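Local coordinates for protein putative poly(3-hydroxybutyrate) depolymerase LpqC (Bordetella parapertussis 12822, PDB 3D0K) that probably hydrolyses ester bonds as a serine hydrolase of the alpha/beta-hydrolase type, putatively depolymerising poly(3-hydroxybutyrate), at residues A[158-172]-A[199-211]. Numbering follows the deposited sequence.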
loop_
_atom_site.group_PDB
_atom_site.type_symbol
_atom_site.label_atom_id
_atom_site.label_comp_id
_atom_site.label_asym_id
_atom_site.label_seq_id
_atom_site.Cartn_x
_atom_site.Cartn_y
_atom_site.Cartn_z
HETATM N N MSE A 158 2.785 2.414 -6.865
HETATM C CA MSE A 158 2.051 3.120 -7.931
HETATM C C MSE A 158 2.951 3.936 -8.846
HETATM O O MSE A 158 2.620 4.094 -10.025
HETATM C CB MSE A 158 0.884 3.951 -7.370
HETATM C CG MSE A 158 -0.203 3.020 -6.692
HETATM SE SE MSE A 158 -0.884 1.596 -7.840
HETATM C CE MSE A 158 -2.069 2.830 -8.814
ATOM N N SER A 159 4.073 4.448 -8.324
ATOM C CA SER A 159 5.023 5.198 -9.127
ATOM C C SER A 159 5.876 4.348 -10.062
ATOM O O SER A 159 6.535 4.875 -10.952
ATOM C CB SER A 159 5.998 5.932 -8.199
ATOM O OG SER A 159 5.284 6.733 -7.282
ATOM N N SER A 160 5.944 3.055 -9.795
ATOM C CA SER A 160 6.953 2.192 -10.438
ATOM C C SER A 160 6.398 0.950 -11.116
ATOM O O SER A 160 7.102 0.351 -11.924
ATOM C CB SER A 160 8.041 1.781 -9.444
ATOM O OG SER A 160 7.478 0.922 -8.453
ATOM N N GLN A 161 5.136 0.590 -10.845
ATOM C CA GLN A 161 4.565 -0.709 -11.299
ATOM C C GLN A 161 3.343 -0.546 -12.207
ATOM O O GLN A 161 2.645 0.474 -12.118
ATOM C CB GLN A 161 4.172 -1.596 -10.084
ATOM C CG GLN A 161 5.307 -1.759 -9.023
ATOM C CD GLN A 161 6.515 -2.494 -9.613
ATOM O OE1 GLN A 161 6.338 -3.498 -10.338
ATOM N NE2 GLN A 161 7.735 -1.974 -9.362
ATOM N N PRO A 162 3.087 -1.525 -13.103
ATOM C CA PRO A 162 1.827 -1.463 -13.868
ATOM C C PRO A 162 0.568 -1.364 -12.961
ATOM O O PRO A 162 0.507 -1.994 -11.884
ATOM C CB PRO A 162 1.829 -2.774 -14.682
ATOM C CG PRO A 162 3.314 -3.151 -14.818
ATOM C CD PRO A 162 3.928 -2.692 -13.476
ATOM N N HIS A 163 -0.435 -0.611 -13.408
ATOM C CA HIS A 163 -1.637 -0.403 -12.591
ATOM C C HIS A 163 -2.768 -1.381 -12.858
ATOM O O HIS A 163 -3.740 -1.423 -12.084
ATOM C CB HIS A 163 -2.163 1.014 -12.734
ATOM C CG HIS A 163 -1.211 2.049 -12.237
ATOM N ND1 HIS A 163 -1.264 3.353 -12.669
ATOM C CD2 HIS A 163 -0.106 1.953 -11.440
ATOM C CE1 HIS A 163 -0.282 4.042 -12.105
ATOM N NE2 HIS A 163 0.435 3.223 -11.350
ATOM N N ALA A 164 -2.631 -2.163 -13.927
ATOM C CA ALA A 164 -3.694 -3.101 -14.346
ATOM C C ALA A 164 -4.308 -3.999 -13.245
ATOM O O ALA A 164 -5.539 -4.169 -13.228
ATOM C CB ALA A 164 -3.280 -3.946 -15.659
ATOM N N PRO A 165 -3.487 -4.552 -12.316
ATOM C CA PRO A 165 -4.080 -5.410 -11.295
ATOM C C PRO A 165 -5.015 -4.687 -10.287
ATOM O O PRO A 165 -5.768 -5.364 -9.601
ATOM C CB PRO A 165 -2.851 -5.962 -10.561
ATOM C CG PRO A 165 -1.707 -5.806 -11.542
ATOM C CD PRO A 165 -2.016 -4.510 -12.184
ATOM N N PHE A 166 -4.957 -3.357 -10.196
ATOM C CA PHE A 166 -5.571 -2.643 -9.081
ATOM C C PHE A 166 -6.789 -1.810 -9.454
ATOM O O PHE A 166 -6.707 -0.904 -10.296
ATOM C CB PHE A 166 -4.525 -1.755 -8.376
ATOM C CG PHE A 166 -3.257 -2.501 -8.055
ATOM C CD1 PHE A 166 -2.114 -2.351 -8.866
ATOM C CD2 PHE A 166 -3.230 -3.396 -6.995
ATOM C CE1 PHE A 166 -0.955 -3.056 -8.577
ATOM C CE2 PHE A 166 -2.074 -4.140 -6.691
ATOM C CZ PHE A 166 -0.923 -3.958 -7.484
ATOM N N HIS A 167 -7.914 -2.134 -8.827
ATOM C CA HIS A 167 -9.171 -1.374 -8.987
ATOM C C HIS A 167 -9.252 -0.058 -8.167
ATOM O O HIS A 167 -9.836 0.956 -8.608
ATOM C CB HIS A 167 -10.322 -2.278 -8.588
ATOM C CG HIS A 167 -11.650 -1.599 -8.573
ATOM N ND1 HIS A 167 -12.330 -1.268 -9.730
ATOM C CD2 HIS A 167 -12.427 -1.185 -7.540
ATOM C CE1 HIS A 167 -13.471 -0.678 -9.407
ATOM N NE2 HIS A 167 -13.549 -0.615 -8.083
ATOM N N ALA A 168 -8.668 -0.081 -6.976
ATOM C CA ALA A 168 -8.650 1.090 -6.085
ATOM C C ALA A 168 -7.416 0.997 -5.235
ATOM O O ALA A 168 -6.979 -0.115 -4.883
ATOM C CB ALA A 168 -9.901 1.116 -5.178
ATOM N N VAL A 169 -6.851 2.157 -4.867
ATOM C CA VAL A 169 -5.599 2.240 -4.138
ATOM C C VAL A 169 -5.686 3.448 -3.184
ATOM O O VAL A 169 -6.073 4.553 -3.578
ATOM C CB VAL A 169 -4.357 2.434 -5.061
ATOM C CG1 VAL A 169 -3.050 2.559 -4.204
ATOM C CG2 VAL A 169 -4.254 1.244 -6.090
ATOM N N THR A 170 -5.363 3.183 -1.935
ATOM C CA THR A 170 -5.321 4.189 -0.880
ATOM C C THR A 170 -4.011 4.113 -0.090
ATOM O O THR A 170 -3.641 3.055 0.436
ATOM C CB THR A 170 -6.481 3.993 0.063
ATOM O OG1 THR A 170 -7.691 4.235 -0.643
ATOM C CG2 THR A 170 -6.367 4.976 1.272
ATOM N N ALA A 171 -3.329 5.266 0.036
ATOM C CA ALA A 171 -2.159 5.328 0.865
ATOM C C ALA A 171 -2.518 6.187 2.071
ATOM O O ALA A 171 -2.954 7.323 1.924
ATOM C CB ALA A 171 -0.971 5.946 0.099
ATOM N N ALA A 172 -2.404 5.618 3.260
ATOM C CA ALA A 172 -2.924 6.268 4.426
ATOM C C ALA A 172 -1.770 6.735 5.347
ATOM O O ALA A 172 -0.912 5.926 5.714
ATOM C CB ALA A 172 -3.869 5.298 5.169
ATOM N N HIS A 199 5.731 6.504 -16.710
ATOM C CA HIS A 199 5.399 6.031 -15.350
ATOM C C HIS A 199 4.732 7.176 -14.595
ATOM O O HIS A 199 3.727 6.982 -13.910
ATOM C CB HIS A 199 6.639 5.592 -14.539
ATOM C CG HIS A 199 7.160 4.242 -14.931
ATOM N ND1 HIS A 199 8.273 4.076 -15.727
ATOM C CD2 HIS A 199 6.695 2.999 -14.661
ATOM C CE1 HIS A 199 8.478 2.786 -15.927
ATOM N NE2 HIS A 199 7.526 2.112 -15.304
ATOM N N LEU A 200 5.328 8.353 -14.720
ATOM C CA LEU A 200 4.803 9.546 -14.087
ATOM C C LEU A 200 3.381 9.895 -14.579
ATOM O O LEU A 200 2.504 10.218 -13.756
ATOM C CB LEU A 200 5.765 10.739 -14.287
ATOM C CG LEU A 200 5.277 12.015 -13.565
ATOM C CD1 LEU A 200 4.915 11.820 -12.071
ATOM C CD2 LEU A 200 6.275 13.153 -13.689
ATOM N N ALA A 201 3.159 9.865 -15.889
ATOM C CA ALA A 201 1.827 10.170 -16.426
ATOM C C ALA A 201 0.811 9.179 -15.865
ATOM O O ALA A 201 -0.273 9.571 -15.445
ATOM C CB ALA A 201 1.827 10.118 -17.965
ATOM N N ARG A 202 1.160 7.892 -15.846
ATOM C CA ARG A 202 0.223 6.879 -15.346
ATOM C C ARG A 202 -0.057 7.062 -13.851
ATOM O O ARG A 202 -1.237 6.931 -13.398
ATOM C CB ARG A 202 0.782 5.481 -15.551
ATOM C CG ARG A 202 0.916 5.065 -17.005
ATOM C CD ARG A 202 1.757 3.811 -16.939
ATOM N NE ARG A 202 2.619 3.543 -18.091
ATOM C CZ ARG A 202 2.174 3.334 -19.325
ATOM N NH1 ARG A 202 0.866 3.403 -19.594
ATOM N NH2 ARG A 202 3.046 3.093 -20.301
ATOM N N LEU A 203 1.002 7.381 -13.101
ATOM C CA LEU A 203 0.837 7.703 -11.648
ATOM C C LEU A 203 -0.146 8.825 -11.426
ATOM O O LEU A 203 -1.089 8.729 -10.589
ATOM C CB LEU A 203 2.199 8.047 -11.025
ATOM C CG LEU A 203 2.222 8.609 -9.602
ATOM C CD1 LEU A 203 1.731 7.530 -8.611
ATOM C CD2 LEU A 203 3.585 9.186 -9.261
ATOM N N LEU A 204 0.097 9.952 -12.106
ATOM C CA LEU A 204 -0.764 11.114 -11.998
ATOM C C LEU A 204 -2.219 10.891 -12.367
ATOM O O LEU A 204 -3.084 11.475 -11.757
ATOM C CB LEU A 204 -0.178 12.306 -12.788
ATOM C CG LEU A 204 1.159 12.873 -12.270
ATOM C CD1 LEU A 204 1.759 13.864 -13.269
ATOM C CD2 LEU A 204 0.991 13.549 -10.867
ATOM N N ALA A 205 -2.483 10.025 -13.347
ATOM C CA ALA A 205 -3.834 9.797 -13.849
ATOM C C ALA A 205 -4.658 8.946 -12.895
ATOM O O ALA A 205 -5.907 9.032 -12.872
ATOM C CB ALA A 205 -3.769 9.120 -15.225
ATOM N N TYR A 206 -3.965 8.085 -12.138
ATOM C CA TYR A 206 -4.645 7.046 -11.379
ATOM C C TYR A 206 -5.480 7.691 -10.266
ATOM O O TYR A 206 -5.015 8.634 -9.618
ATOM C CB TYR A 206 -3.643 6.025 -10.805
ATOM C CG TYR A 206 -4.399 4.761 -10.309
ATOM C CD1 TYR A 206 -4.957 4.729 -9.039
ATOM C CD2 TYR A 206 -4.593 3.643 -11.150
ATOM C CE1 TYR A 206 -5.671 3.640 -8.592
ATOM C CE2 TYR A 206 -5.310 2.522 -10.701
ATOM C CZ TYR A 206 -5.840 2.535 -9.404
ATOM O OH TYR A 206 -6.537 1.433 -8.935
ATOM N N PRO A 207 -6.709 7.201 -10.035
ATOM C CA PRO A 207 -7.516 7.790 -8.932
ATOM C C PRO A 207 -7.105 7.342 -7.509
ATOM O O PRO A 207 -7.942 6.846 -6.732
ATOM C CB PRO A 207 -8.938 7.343 -9.280
ATOM C CG PRO A 207 -8.715 5.939 -9.871
ATOM C CD PRO A 207 -7.454 6.153 -10.771
HETATM N N MSE A 208 -5.842 7.525 -7.165
HETATM C CA MSE A 208 -5.340 7.100 -5.885
HETATM C C MSE A 208 -5.930 8.001 -4.815
HETATM O O MSE A 208 -5.984 9.184 -5.046
HETATM C CB MSE A 208 -3.791 7.287 -5.868
HETATM C CG MSE A 208 -3.226 6.839 -4.536
HETATM SE SE MSE A 208 -1.243 6.697 -4.721
HETATM C CE MSE A 208 -1.383 5.684 -6.351
ATOM N N THR A 209 -6.340 7.451 -3.658
ATOM C CA THR A 209 -6.734 8.255 -2.483
ATOM C C THR A 209 -5.513 8.396 -1.574
ATOM O O THR A 209 -4.840 7.408 -1.218
ATOM C CB THR A 209 -7.869 7.579 -1.668
ATOM O OG1 THR A 209 -8.980 7.342 -2.523
ATOM C CG2 THR A 209 -8.330 8.437 -0.490
ATOM N N ILE A 210 -5.247 9.632 -1.178
ATOM C CA ILE A 210 -4.330 9.888 -0.111
ATOM C C ILE A 210 -5.186 10.092 1.100
ATOM O O ILE A 210 -5.973 11.057 1.144
ATOM C CB ILE A 210 -3.499 11.129 -0.381
ATOM C CG1 ILE A 210 -2.708 10.932 -1.702
ATOM C CG2 ILE A 210 -2.652 11.469 0.860
ATOM C CD1 ILE A 210 -2.341 12.366 -2.332
ATOM N N LEU A 211 -5.094 9.165 2.070
ATOM C CA LEU A 211 -5.992 9.232 3.233
ATOM C C LEU A 211 -5.184 9.751 4.421
ATOM O O LEU A 211 -4.206 9.096 4.855
ATOM C CB LEU A 211 -6.582 7.884 3.560
ATOM C CG LEU A 211 -7.769 7.726 4.498
ATOM C CD1 LEU A 211 -9.059 8.453 3.993
ATOM C CD2 LEU A 211 -8.112 6.214 4.695
HETATM O O HOH W 1 3.344 4.689 -12.761
HETATM O O HOH W 2 6.422 -0.361 -14.547
HETATM O O HOH W 3 -2.913 4.994 -14.207
HETATM O O HOH W 4 -8.536 4.390 -5.838
HETATM O O HOH W 5 -9.170 4.614 -3.264
#
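Tyr206, the first residue past helix 197-205, lays one face of its ring on CE of selenomethionine Met158 and carries its hydroxyl to Phe166, in the link that leads to strand 168-172. A chi1 of -166° sets CG anti to N and swings the ring over Met158. That methyl sits 3.3 Å from the ring centroid, a CH-pi contact with SE farther out above the same face; CD of Pro207 lies against the opposite face, offset toward the rim. The edge of Tyr206 points toward the face of His163 in an offset edge-to-face pair, planes at 73°, and Met158 CE also lies over a face of the imidazole, so one methyl covers both rings. Val169 CG2 packs against Tyr206 CE1. One turn back on helix 197-205, Leu203 CD1 touches Met158 CB.

His163 is held at both ring nitrogens, Tyr206 at its hydroxyl. Tyr206 OH donates to Phe166 O at 2.7 Å, arriving from above the carbonyl plane. His163 NE2 gives a nearly straight bond, 172°, to a lone pair of Met158 O, while a water bridges His163 ND1 and Arg202 O. Other waters link Met158 O to His199 O and Ser160 O to His199 NE2; His199 ND1 bonds to Thr196 N.

Strands 168-172 and 209-213 pair in parallel. Thr209 N donates to Val169 O (2.9 Å), Ala171 N to Thr209 O (2.9 Å) and Leu211 N to Ala171 O (2.8 Å). Thr170 and Thr209 lie side by side, their hydroxyls bridged by a water, and Thr170 CG2 meets Leu211 CB at 3.7 Å; helix 273-286 packs on Thr170 and Leu211.

In this alpha-beta-alpha sandwich, backbone bonds set the strand register of the beta-alpha-beta crossover, while Tyr206, covered on both faces, and bridging waters link helix 197-205 to helix 149-160 and the following loop.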